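Local coordinates for protein Baccell_00875 (PDB 5NO8) that is a polysaccharide lyase that probably removes the L-rhamnose caps linked to glucuronic acid on complex arabinogalactan proteins, at residues H187-T193 with E236-H242; L478-F482 with D514-F519; T522-V527 with Q550-Q554. One frame throughout, in Å; residues are numbered along the deposited sequence.

Contact 1 of 3, residues H187-T193 with E236-H242; sequences HLGLVVT and EWHVFAH
Strands 187-194 and 232-242 are antiparallel neighbours within an eight-stranded beta sheet, and Gly-189 faces Phe-240 in one of their hydrogen-bonded pairs. Gly-189 N gives its hydrogen to Phe-240 O over 2.8 Å, and Phe-240 N returns a bond to Gly-189 O; the pairs Val-191 with His-238 and His-187 with His-242 repeat the exchange. Glycine suits its place because the Phe-240 ring, with CG set between the backbone N and the carbonyl carbon (chi1 56°), folds back over the neighbouring strand and lies on Gly-189 CA, 4.1 Å from the ring centroid; a beta carbon here would run into Phe-240 CZ. Val-191 CG2 meets the edge of the same ring, 3.6 Å from Phe-240 CE1, and helix 245-254 covers this face of the sheet with Phe-248 and Leu-252. His-187 CB rests on the imidazole face of His-242, whose ND1 is held by Gly-244 N. On the other face, Leu-190 CD1 sits over the five-membered ring of Trp-237, 3.9 Å from its centroid, while the indole NE1 bonds to Glu-125 on strand 122-131. At the partly exposed end the chemistry turns polar: Thr-193 OG1 donates to Glu-236 OE2 over 2.6 Å, reaching the carboxylate on its anti side.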
# COMPACT_ATOMS: atom_id res chain seq x y z
N HIS A 187 6.12 11.64 -16.19
CA HIS A 187 6.41 11.12 -14.88
C HIS A 187 7.92 11.22 -14.62
O HIS A 187 8.67 11.64 -15.49
CB HIS A 187 5.94 9.69 -14.83
CG HIS A 187 4.50 9.54 -15.17
ND1 HIS A 187 3.50 10.03 -14.37
CD2 HIS A 187 3.89 8.96 -16.23
CE1 HIS A 187 2.32 9.75 -14.92
NE2 HIS A 187 2.53 9.11 -16.05
N LEU A 188 8.34 10.83 -13.43
CA LEU A 188 9.73 10.93 -13.05
C LEU A 188 10.26 9.59 -12.55
O LEU A 188 9.56 8.87 -11.86
CB LEU A 188 9.87 11.96 -11.94
CG LEU A 188 11.25 12.54 -11.67
CD1 LEU A 188 11.60 13.56 -12.72
CD2 LEU A 188 11.30 13.21 -10.30
N GLY A 189 11.52 9.34 -12.86
CA GLY A 189 12.22 8.16 -12.42
C GLY A 189 13.54 8.52 -11.77
O GLY A 189 14.15 9.55 -12.11
N LEU A 190 13.97 7.66 -10.86
CA LEU A 190 15.29 7.72 -10.25
C LEU A 190 15.82 6.31 -10.34
O LEU A 190 15.16 5.40 -9.84
CB LEU A 190 15.21 8.17 -8.80
CG LEU A 190 16.53 8.26 -8.01
CD1 LEU A 190 16.38 9.20 -6.82
CD2 LEU A 190 17.01 6.89 -7.50
N VAL A 191 16.97 6.14 -10.99
CA VAL A 191 17.61 4.85 -11.17
C VAL A 191 19.00 4.92 -10.58
O VAL A 191 19.81 5.77 -11.01
CB VAL A 191 17.64 4.45 -12.64
CG1 VAL A 191 18.56 3.25 -12.90
CG2 VAL A 191 16.23 4.12 -13.09
N VAL A 192 19.28 4.03 -9.63
CA VAL A 192 20.64 3.94 -9.05
C VAL A 192 21.57 3.27 -10.07
O VAL A 192 21.31 2.18 -10.61
CB VAL A 192 20.64 3.16 -7.71
CG1 VAL A 192 22.06 2.85 -7.22
CG2 VAL A 192 19.82 3.90 -6.68
N THR A 193 22.69 3.93 -10.32
CA THR A 193 23.69 3.44 -11.27
C THR A 193 25.05 3.15 -10.68
O THR A 193 25.84 2.51 -11.34
CB THR A 193 23.86 4.44 -12.43
OG1 THR A 193 24.09 5.77 -11.92
CG2 THR A 193 22.58 4.45 -13.26
N GLU A 236 25.54 6.84 -7.09
CA GLU A 236 25.16 7.65 -8.22
C GLU A 236 23.74 7.28 -8.64
O GLU A 236 23.38 6.11 -8.65
CB GLU A 236 26.15 7.42 -9.36
CG GLU A 236 25.86 8.23 -10.62
CD GLU A 236 26.72 7.80 -11.80
OE1 GLU A 236 27.63 8.58 -12.14
OE2 GLU A 236 26.51 6.70 -12.36
N TRP A 237 22.96 8.26 -9.02
CA TRP A 237 21.69 7.95 -9.65
C TRP A 237 21.38 8.93 -10.76
O TRP A 237 21.99 10.00 -10.82
CB TRP A 237 20.58 7.89 -8.62
CG TRP A 237 20.37 9.12 -7.72
CD1 TRP A 237 20.32 10.43 -8.09
CD2 TRP A 237 20.11 9.09 -6.32
NE1 TRP A 237 20.09 11.22 -7.00
CE2 TRP A 237 19.95 10.42 -5.90
CE3 TRP A 237 19.98 8.07 -5.38
CZ2 TRP A 237 19.66 10.76 -4.58
CZ3 TRP A 237 19.71 8.41 -4.05
CH2 TRP A 237 19.57 9.74 -3.68
N HIS A 238 20.45 8.53 -11.62
CA HIS A 238 19.92 9.35 -12.70
C HIS A 238 18.47 9.65 -12.38
O HIS A 238 17.73 8.72 -12.06
CB HIS A 238 19.93 8.58 -13.98
CG HIS A 238 21.29 8.39 -14.57
ND1 HIS A 238 21.54 8.60 -15.90
CD2 HIS A 238 22.46 8.01 -14.01
CE1 HIS A 238 22.81 8.35 -16.16
NE2 HIS A 238 23.39 7.97 -15.03
N VAL A 239 18.08 10.93 -12.48
CA VAL A 239 16.72 11.39 -12.33
C VAL A 239 16.24 11.92 -13.67
O VAL A 239 16.94 12.67 -14.33
CB VAL A 239 16.62 12.47 -11.24
CG1 VAL A 239 15.20 12.99 -11.14
CG2 VAL A 239 17.10 11.91 -9.92
N PHE A 240 15.08 11.45 -14.12
CA PHE A 240 14.71 11.65 -15.54
C PHE A 240 13.20 11.57 -15.73
O PHE A 240 12.49 10.91 -14.98
CB PHE A 240 15.36 10.59 -16.44
CG PHE A 240 15.05 9.18 -16.02
CD1 PHE A 240 15.85 8.53 -15.07
CD2 PHE A 240 13.96 8.49 -16.54
CE1 PHE A 240 15.58 7.24 -14.67
CE2 PHE A 240 13.67 7.19 -16.13
CZ PHE A 240 14.48 6.56 -15.20
N ALA A 241 12.75 12.23 -16.78
CA ALA A 241 11.37 12.19 -17.18
C ALA A 241 11.10 10.89 -17.93
O ALA A 241 11.96 10.38 -18.63
CB ALA A 241 11.08 13.37 -18.11
N HIS A 242 9.89 10.38 -17.79
CA HIS A 242 9.46 9.24 -18.56
C HIS A 242 7.96 9.26 -18.81
O HIS A 242 7.23 10.05 -18.24
CB HIS A 242 9.93 7.91 -17.93
CG HIS A 242 9.25 7.56 -16.65
ND1 HIS A 242 7.99 6.99 -16.62
CD2 HIS A 242 9.62 7.73 -15.36
CE1 HIS A 242 7.64 6.78 -15.36
NE2 HIS A 242 8.60 7.24 -14.57

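Contact 2 of 3, residues L478-F482 with D514-F519; sequences LKSMF and DLRNDF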
# COMPACT_ATOMS: atom_id res chain seq x y z
N LEU A 478 -29.63 -0.19 3.43
CA LEU A 478 -29.19 0.63 2.32
C LEU A 478 -30.08 1.87 2.12
O LEU A 478 -29.57 2.95 1.81
CB LEU A 478 -29.09 -0.17 1.03
CG LEU A 478 -27.98 -1.23 0.97
CD1 LEU A 478 -28.07 -1.97 -0.35
CD2 LEU A 478 -26.61 -0.57 1.15
N LYS A 479 -31.38 1.71 2.34
CA LYS A 479 -32.30 2.87 2.23
C LYS A 479 -32.05 3.92 3.31
O LYS A 479 -32.08 5.10 3.02
CB LYS A 479 -33.76 2.39 2.29
CG LYS A 479 -34.19 1.54 1.11
CD LYS A 479 -34.05 2.18 -0.26
CE LYS A 479 -34.81 3.51 -0.37
NZ LYS A 479 -35.15 3.83 -1.79
N SER A 480 -31.82 3.46 4.54
CA SER A 480 -31.47 4.32 5.66
C SER A 480 -30.20 5.08 5.35
O SER A 480 -30.08 6.27 5.68
CB SER A 480 -31.30 3.49 6.93
OG SER A 480 -30.94 4.29 8.05
N MET A 481 -29.24 4.40 4.71
CA MET A 481 -28.01 5.05 4.31
C MET A 481 -28.27 6.14 3.25
O MET A 481 -27.86 7.28 3.46
CB MET A 481 -26.97 4.04 3.83
CG MET A 481 -25.57 4.65 3.73
SD MET A 481 -25.36 5.53 2.18
CE MET A 481 -23.61 5.94 2.24
N PHE A 482 -28.96 5.82 2.16
CA PHE A 482 -29.26 6.82 1.12
C PHE A 482 -30.12 8.00 1.65
O PHE A 482 -29.90 9.14 1.25
CB PHE A 482 -29.98 6.19 -0.07
CG PHE A 482 -29.17 5.17 -0.82
CD1 PHE A 482 -27.86 5.46 -1.23
CD2 PHE A 482 -29.71 3.93 -1.14
CE1 PHE A 482 -27.11 4.52 -1.93
CE2 PHE A 482 -28.96 2.99 -1.83
CZ PHE A 482 -27.66 3.28 -2.22
N ASP A 514 -36.54 -0.43 -7.05
CA ASP A 514 -36.25 0.75 -6.22
C ASP A 514 -34.76 0.90 -5.86
O ASP A 514 -34.18 2.00 -5.96
CB ASP A 514 -37.05 0.68 -4.93
CG ASP A 514 -36.86 1.90 -4.06
OD1 ASP A 514 -36.89 3.02 -4.60
OD2 ASP A 514 -36.69 1.75 -2.84
N LEU A 515 -34.16 -0.19 -5.41
CA LEU A 515 -32.73 -0.20 -5.11
C LEU A 515 -31.91 0.03 -6.37
O LEU A 515 -30.95 0.79 -6.35
CB LEU A 515 -32.31 -1.51 -4.44
CG LEU A 515 -30.87 -1.53 -3.89
CD1 LEU A 515 -30.68 -0.46 -2.83
CD2 LEU A 515 -30.54 -2.92 -3.35
N ARG A 516 -32.29 -0.61 -7.47
CA ARG A 516 -31.63 -0.40 -8.74
C ARG A 516 -31.65 1.08 -9.16
O ARG A 516 -30.64 1.61 -9.63
CB ARG A 516 -32.25 -1.31 -9.81
CG ARG A 516 -31.67 -1.16 -11.20
CD ARG A 516 -32.08 -2.32 -12.07
NE ARG A 516 -31.75 -2.10 -13.47
CZ ARG A 516 -31.47 -3.05 -14.37
NH1 ARG A 516 -31.45 -4.34 -14.03
NH2 ARG A 516 -31.19 -2.70 -15.62
N ASN A 517 -32.79 1.74 -8.95
CA ASN A 517 -32.90 3.17 -9.23
C ASN A 517 -31.99 4.00 -8.31
O ASN A 517 -31.41 4.99 -8.76
CB ASN A 517 -34.36 3.66 -9.09
CG ASN A 517 -35.29 3.14 -10.18
OD1 ASN A 517 -36.51 3.15 -9.99
ND2 ASN A 517 -34.74 2.70 -11.31
N ASP A 518 -31.90 3.62 -7.04
CA ASP A 518 -30.96 4.27 -6.10
C ASP A 518 -29.51 4.13 -6.57
O ASP A 518 -28.75 5.11 -6.55
CB ASP A 518 -31.10 3.72 -4.68
CG ASP A 518 -32.36 4.21 -3.96
OD1 ASP A 518 -32.99 5.19 -4.40
OD2 ASP A 518 -32.69 3.61 -2.92
N PHE A 519 -29.13 2.93 -6.99
CA PHE A 519 -27.78 2.72 -7.51
C PHE A 519 -27.54 3.52 -8.79
O PHE A 519 -26.45 4.08 -8.97
CB PHE A 519 -27.47 1.24 -7.76
CG PHE A 519 -27.38 0.39 -6.52
CD1 PHE A 519 -26.90 0.88 -5.32
CD2 PHE A 519 -27.77 -0.95 -6.58
CE1 PHE A 519 -26.82 0.07 -4.19
CE2 PHE A 519 -27.67 -1.76 -5.46
CZ PHE A 519 -27.20 -1.26 -4.27
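Lys-479 bends at both chi2 and chi3 (-58° and -56°), which carries its ammonium group across to Asp-514 and Asp-518, acids one turn apart on the other helix. The two acids reach it by different first torsions: Asp-514 has CG anti to its backbone N (chi1 -177°), whereas Asp-518 has CG beside the N. Lys-479 NZ donates to Asp-514 OD2 at 2.8 Å and to Asp-518 OD2 at 2.7 Å, forming a salt-bridge network between helices 469-485 and 509-529. Asp-518 OD2 offers its syn lone pair to the ammonium; at Asp-514 the ammonium also comes from the syn side but stands out of the carboxylate plane. Lysine suits the place because its long chain spans the gap between the helices and its apolar methylenes can lie near Asp-518. Beside the charges the contact is apolar, and Asp-518 CB joins the two layers, 3.6 Å from Phe-482 CE2. Leu-478 CD1 touches Leu-515 CD1 at 3.9 Å, and that same methyl of Leu-515 meets the edge of the Phe-482 ring. Phe-482 CZ lies 3.9 Å from Phe-519 CE1, the two side chains crossing at about a right angle. Tyr-475 OH bonds to Asp-514 OD2 and Tyr-487 OH to Asp-518 OD1. With the lysine and a tyrosine hydroxyl at each acid, both carboxylates are probably stabilised in their charged form, although Asp-518 is buried.

Contact 3 of 3, residues T522-V527 with Q550-Q554; sequences TGDVFV and QFLAQ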
# COMPACT_ATOMS: atom_id res chain seq x y z
N THR A 522 -26.64 7.04 -7.80
CA THR A 522 -25.25 7.08 -7.34
C THR A 522 -24.29 7.02 -8.52
O THR A 522 -23.32 7.78 -8.57
CB THR A 522 -24.96 5.97 -6.30
OG1 THR A 522 -25.65 6.25 -5.08
CG2 THR A 522 -23.45 5.88 -6.00
N GLY A 523 -24.52 6.09 -9.44
CA GLY A 523 -23.74 5.99 -10.66
C GLY A 523 -23.65 7.29 -11.44
O GLY A 523 -22.58 7.67 -11.92
N ASP A 524 -24.78 7.98 -11.56
CA ASP A 524 -24.81 9.26 -12.27
C ASP A 524 -24.00 10.33 -11.52
O ASP A 524 -23.27 11.07 -12.16
CB ASP A 524 -26.25 9.70 -12.57
CG ASP A 524 -26.97 8.75 -13.53
OD1 ASP A 524 -26.30 7.94 -14.22
OD2 ASP A 524 -28.22 8.79 -13.58
N VAL A 525 -24.06 10.35 -10.19
CA VAL A 525 -23.22 11.28 -9.41
C VAL A 525 -21.73 11.00 -9.64
O VAL A 525 -20.96 11.92 -9.90
CB VAL A 525 -23.57 11.28 -7.91
CG1 VAL A 525 -22.55 12.09 -7.10
CG2 VAL A 525 -24.96 11.86 -7.68
N PHE A 526 -21.33 9.73 -9.61
CA PHE A 526 -19.91 9.39 -9.79
C PHE A 526 -19.41 9.76 -11.18
O PHE A 526 -18.31 10.26 -11.32
CB PHE A 526 -19.63 7.90 -9.52
CG PHE A 526 -19.83 7.47 -8.07
CD1 PHE A 526 -20.09 8.36 -7.03
CD2 PHE A 526 -19.69 6.11 -7.76
CE1 PHE A 526 -20.25 7.90 -5.73
CE2 PHE A 526 -19.85 5.66 -6.45
CZ PHE A 526 -20.13 6.55 -5.44
N VAL A 527 -20.22 9.50 -12.19
CA VAL A 527 -19.89 9.89 -13.56
C VAL A 527 -19.75 11.42 -13.71
O VAL A 527 -18.83 11.89 -14.41
CB VAL A 527 -20.93 9.34 -14.57
CG1 VAL A 527 -20.74 9.93 -15.96
CG2 VAL A 527 -20.80 7.82 -14.67
N GLN A 550 -15.23 0.16 -8.37
CA GLN A 550 -15.84 -1.08 -7.87
C GLN A 550 -17.37 -0.98 -8.03
O GLN A 550 -18.03 -1.87 -8.57
CB GLN A 550 -15.47 -1.28 -6.39
CG GLN A 550 -16.00 -2.52 -5.69
CD GLN A 550 -15.79 -2.49 -4.17
OE1 GLN A 550 -15.69 -1.42 -3.55
NE2 GLN A 550 -15.73 -3.67 -3.57
N PHE A 551 -17.90 0.16 -7.61
CA PHE A 551 -19.33 0.42 -7.75
C PHE A 551 -19.79 0.49 -9.20
O PHE A 551 -20.76 -0.19 -9.60
CB PHE A 551 -19.69 1.72 -7.05
CG PHE A 551 -21.14 2.07 -7.18
CD1 PHE A 551 -22.03 1.60 -6.27
CD2 PHE A 551 -21.58 2.82 -8.26
CE1 PHE A 551 -23.38 1.88 -6.38
CE2 PHE A 551 -22.92 3.11 -8.39
CZ PHE A 551 -23.82 2.65 -7.45
N LEU A 552 -19.11 1.32 -9.99
CA LEU A 552 -19.47 1.50 -11.39
C LEU A 552 -19.39 0.23 -12.22
O LEU A 552 -20.24 -0.00 -13.09
CB LEU A 552 -18.66 2.60 -12.04
CG LEU A 552 -18.89 4.04 -11.55
CD1 LEU A 552 -17.75 4.90 -12.05
CD2 LEU A 552 -20.22 4.62 -12.02
N ALA A 553 -18.36 -0.59 -11.99
CA ALA A 553 -18.22 -1.83 -12.74
C ALA A 553 -19.37 -2.80 -12.44
O ALA A 553 -19.90 -3.45 -13.35
CB ALA A 553 -16.88 -2.48 -12.46
N GLN A 554 -19.72 -2.91 -11.17
CA GLN A 554 -20.89 -3.69 -10.76
C GLN A 554 -22.18 -3.12 -11.37
O GLN A 554 -23.04 -3.88 -11.83
CB GLN A 554 -21.04 -3.74 -9.26
CG GLN A 554 -19.99 -4.56 -8.53
CD GLN A 554 -20.18 -4.47 -7.05
OE1 GLN A 554 -19.50 -3.69 -6.37
NE2 GLN A 554 -21.13 -5.21 -6.54
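Phe-551 reaches from helix 542-559 toward Phe-526, Gly-523 and Thr-522, and its atoms meet them in that order. Its CB lies 4.0 Å from Phe-526 CE2, at the edge of that ring. CG is anti to the backbone N (chi1 179°), which directs the ring at the facing helix, and CG too is within touch of Phe-526 CE2. One step further, CD2 approaches the same atom, Phe-526 CE2, at 3.8 Å. CE2 reaches the backbone, 3.5 Å from Gly-523 N. On the other side of the ring CE1 lies 4.0 Å from Thr-522 CG2, and at the tip CZ comes 3.6 Å from Thr-522 CG2. That methyl lies over the face of the Phe-551 ring, offset toward its rim, in a CH-pi contact 3.9 Å from the centroid. The rings of Phe-526 and Phe-551 form an offset edge-to-face pair, their planes at 72°, with the edge of Phe-526 turned to the face of Phe-551.

Helices 509-529 and 542-559 are consecutive helices of the helix-rich C-terminal region, and these segments cross steeply, at 125° to each other. At Gly-523, which has no side chain, the backbone itself is what Phe-551 CE2 and Leu-552 CD2 touch; Gly-523 CA and Leu-552 CA, 6.2 Å apart, are the CA atoms that come nearest each other. Leu-552 CD2 also reaches Val-527 CG2 and Phe-526 CB. Threonine serves two environments: its methyl covers the aromatic face, while Thr-522 OG1 is hydrogen-bonded to Tyr-487 O. Beyond the pair, Tyr-490 stacks on the Phe-526 ring, and Val-568 of helix 562-576 packs against Leu-552.

How the contacts relate
All three contacts are largely buried. Partly exposed margins include the Thr-193 and Glu-236 end of contact 1 and the salt-bridged Lys-479 and Asp-514 of contact 2; in contact 3 only Val-527 among the touching residues is partly exposed. Contact 1 joins neighbouring strands and stands apart, its centre about 49 Å from that of contact 2 and about 37 Å from that of contact 3. Contacts 2 and 3 share helix 509-529 and touch, with Phe-519 O 3.4 Å from Phe-551 CZ. Their chemistry differs accordingly: backbone hydrogen bonds dominate contact 1, contact 2 adds a salt-bridge network beside an apolar layer, and contact 3 relies on aromatic and aliphatic packing.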